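Local atomic coordinates of transcription initiation factor IIB (Methanocaldococcus jannaschii, PDB entry 5O9J), a protein that probably excises itself from its transcription factor precursor by protein splicing, being a mini-intein with the HINT fold. Residues L27-I32 / V71-V76. Numbering follows the deposited sequence.
Sequences LIDKII and VSRHPV. With GOL (glycerol), chain G.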
loop_
_atom_site.group_PDB
_atom_site.type_symbol
_atom_site.label_atom_id
_atom_site.label_comp_id
_atom_site.label_asym_id
_atom_site.label_seq_id
_atom_site.Cartn_x
_atom_site.Cartn_y
_atom_site.Cartn_z
ATOM N N LEU A 27 -8.146 -10.338 -5.936
ATOM C CA LEU A 27 -9.262 -10.313 -4.992
ATOM C C LEU A 27 -10.312 -9.261 -5.358
ATOM O O LEU A 27 -11.506 -9.552 -5.429
ATOM C CB LEU A 27 -8.759 -10.030 -3.587
ATOM C CG LEU A 27 -9.840 -9.797 -2.531
ATOM C CD1 LEU A 27 -10.556 -11.094 -2.165
ATOM C CD2 LEU A 27 -9.244 -9.130 -1.303
ATOM N N ILE A 28 -9.858 -8.031 -5.560
ATOM C CA ILE A 28 -10.762 -6.906 -5.754
ATOM C C ILE A 28 -11.511 -7.004 -7.086
ATOM O O ILE A 28 -12.695 -6.655 -7.170
ATOM C CB ILE A 28 -9.990 -5.569 -5.657
ATOM C CG1 ILE A 28 -9.611 -5.301 -4.193
ATOM C CG2 ILE A 28 -10.812 -4.415 -6.214
ATOM C CD1 ILE A 28 -8.820 -4.021 -3.974
ATOM N N ASP A 29 -10.827 -7.483 -8.119
ATOM C CA ASP A 29 -11.488 -7.744 -9.391
ATOM C C ASP A 29 -12.613 -8.753 -9.207
ATOM O O ASP A 29 -13.715 -8.552 -9.709
ATOM C CB ASP A 29 -10.499 -8.254 -10.438
ATOM C CG ASP A 29 -9.738 -7.134 -11.114
ATOM O OD1 ASP A 29 -10.120 -5.955 -10.949
ATOM O OD2 ASP A 29 -8.758 -7.428 -11.827
ATOM N N LYS A 30 -12.336 -9.827 -8.476
ATOM C CA LYS A 30 -13.322 -10.886 -8.266
ATOM C C LYS A 30 -14.528 -10.379 -7.479
ATOM O O LYS A 30 -15.668 -10.717 -7.790
ATOM C CB LYS A 30 -12.683 -12.076 -7.542
ATOM C CG LYS A 30 -13.677 -13.105 -7.034
ATOM C CD LYS A 30 -13.226 -13.712 -5.714
ATOM C CE LYS A 30 -14.186 -14.799 -5.259
ATOM N NZ LYS A 30 -14.207 -14.910 -3.779
ATOM N N ILE A 31 -14.263 -9.563 -6.462
ATOM C CA ILE A 31 -15.305 -8.932 -5.653
ATOM C C ILE A 31 -16.227 -8.015 -6.464
ATOM O O ILE A 31 -17.461 -8.067 -6.350
ATOM C CB ILE A 31 -14.683 -8.098 -4.534
ATOM C CG1 ILE A 31 -14.035 -8.994 -3.472
ATOM C CG2 ILE A 31 -15.712 -7.224 -3.862
ATOM C CD1 ILE A 31 -13.413 -8.178 -2.372
ATOM N N ILE A 32 -15.614 -7.147 -7.253
ATOM C CA ILE A 32 -16.369 -6.182 -8.030
ATOM C C ILE A 32 -17.189 -6.897 -9.098
ATOM O O ILE A 32 -18.389 -6.661 -9.233
ATOM C CB ILE A 32 -15.450 -5.143 -8.669
ATOM C CG1 ILE A 32 -14.903 -4.213 -7.587
ATOM C CG2 ILE A 32 -16.206 -4.328 -9.721
ATOM C CD1 ILE A 32 -13.876 -3.212 -8.103
ATOM N N VAL A 71 -14.174 -2.097 -1.344
ATOM C CA VAL A 71 -12.975 -2.133 -2.171
ATOM C C VAL A 71 -13.215 -1.271 -3.393
ATOM O O VAL A 71 -14.360 -0.985 -3.742
ATOM C CB VAL A 71 -12.602 -3.559 -2.620
ATOM C CG1 VAL A 71 -12.397 -4.479 -1.410
ATOM C CG2 VAL A 71 -13.671 -4.121 -3.546
ATOM N N SER A 72 -12.140 -0.856 -4.045
ATOM C CA SER A 72 -12.296 -0.037 -5.230
ATOM C C SER A 72 -11.079 -0.159 -6.128
ATOM O O SER A 72 -10.034 -0.671 -5.719
ATOM C CB SER A 72 -12.549 1.427 -4.842
ATOM O OG SER A 72 -11.375 2.067 -4.382
ATOM N N ARG A 73 -11.238 0.299 -7.364
ATOM C CA ARG A 73 -10.170 0.323 -8.344
ATOM C C ARG A 73 -10.390 1.527 -9.247
ATOM O O ARG A 73 -11.514 2.022 -9.358
ATOM C CB ARG A 73 -10.144 -0.966 -9.168
ATOM C CG ARG A 73 -11.359 -1.117 -10.104
ATOM C CD ARG A 73 -11.397 -2.452 -10.849
ATOM N NE ARG A 73 -12.654 -2.608 -11.589
ATOM C CZ ARG A 73 -13.024 -3.715 -12.231
ATOM N NH1 ARG A 73 -12.236 -4.781 -12.228
ATOM N NH2 ARG A 73 -14.187 -3.758 -12.874
ATOM N N HIS A 74 -9.318 1.999 -9.881
ATOM C CA HIS A 74 -9.422 3.024 -10.916
ATOM C C HIS A 74 -8.275 2.852 -11.898
ATOM O O HIS A 74 -7.231 2.295 -11.538
ATOM C CB HIS A 74 -9.434 4.435 -10.313
ATOM C CG HIS A 74 -8.235 4.758 -9.468
ATOM N ND1 HIS A 74 -7.101 5.360 -9.973
ATOM C CD2 HIS A 74 -8.013 4.579 -8.145
ATOM C CE1 HIS A 74 -6.229 5.523 -9.008
ATOM N NE2 HIS A 74 -6.740 5.066 -7.880
ATOM N N PRO A 75 -8.479 3.280 -13.161
ATOM C CA PRO A 75 -7.410 3.195 -14.157
ATOM C C PRO A 75 -6.262 4.128 -13.824
ATOM O O PRO A 75 -6.490 5.241 -13.350
ATOM C CB PRO A 75 -8.095 3.632 -15.465
ATOM C CG PRO A 75 -9.553 3.494 -15.210
ATOM C CD PRO A 75 -9.739 3.764 -13.747
ATOM N N VAL A 76 -5.042 3.684 -14.090
ATOM C CA VAL A 76 -3.871 4.521 -13.883
ATOM C C VAL A 76 -2.874 4.321 -15.009
ATOM O O VAL A 76 -2.679 3.204 -15.486
ATOM C CB VAL A 76 -3.186 4.223 -12.533
ATOM C CG1 VAL A 76 -3.949 4.878 -11.407
ATOM C CG2 VAL A 76 -3.102 2.731 -12.304
HETATM C C1 GOL G . -8.979 -4.178 -13.496
HETATM O O1 GOL G . -9.001 -4.495 -12.120
HETATM C C2 GOL G . -8.476 -5.370 -14.299
HETATM O O2 GOL G . -9.585 -6.143 -14.707
HETATM C C3 GOL G . -7.749 -4.854 -15.536
HETATM O O3 GOL G . -7.790 -5.836 -16.548
#
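Ile28 and Val71 mark the nearest backbone approach, 6.4 Å from CA to CA, where the helical segment 27-32 lies across strand segment 71-75 of an antiparallel sheet. The two axes come within 8.4 Å at -104°, close to perpendicular, and the alternation of the strand turns Val71 and Arg73 to the helix. Val71 sits among Ile28 and, one helical turn on, the neighbouring Ile31 and Ile32. Ile28 and Val71 run alongside each other, pointing opposite ways, with Ile28 CG1 lying 3.8 Å from Val71 CB. On the next turn Ile31 CG2 touches Val71 CG2 at 3.7 Å, and Ile32 CG1 reaches the same methyl more loosely. Tyr162 and Leu164 of strand 160-165 extend this apolar patch.

Further along the strand, Arg73 starts with CG between its backbone N and carbonyl carbon (chi1 68°) and then runs extended to NE, carrying the guanidinium up beside the helix. Ile32 covers one guanidinium face: its CD1 is 3.7 Å from Arg73 NE, while CG2 lies over the rim. Asp29 approaches at the edge instead, its carboxylate plane turned 68° from that of the guanidinium. Arg73 NH1 donates to Asp29 OD1 at 2.7 Å in a hydrogen bond, bent at the proton, within a salt bridge, although a crowded glycerol makes the position of OD1 less certain. Arg73 NE forms a second salt bridge, with Glu45 on strand 44-48.

Replacing Arg73 by an alanine is likely to leave the carboxylates of Asp29 and Glu45 without their shared cation and uncover the side of Ile32. Within this HINT-fold domain, the contact joins helix 24-33 to the sheet in two ways, by branched aliphatic packing around Val71 and by an arginine that probably balances acidic groups from both helix and sheet.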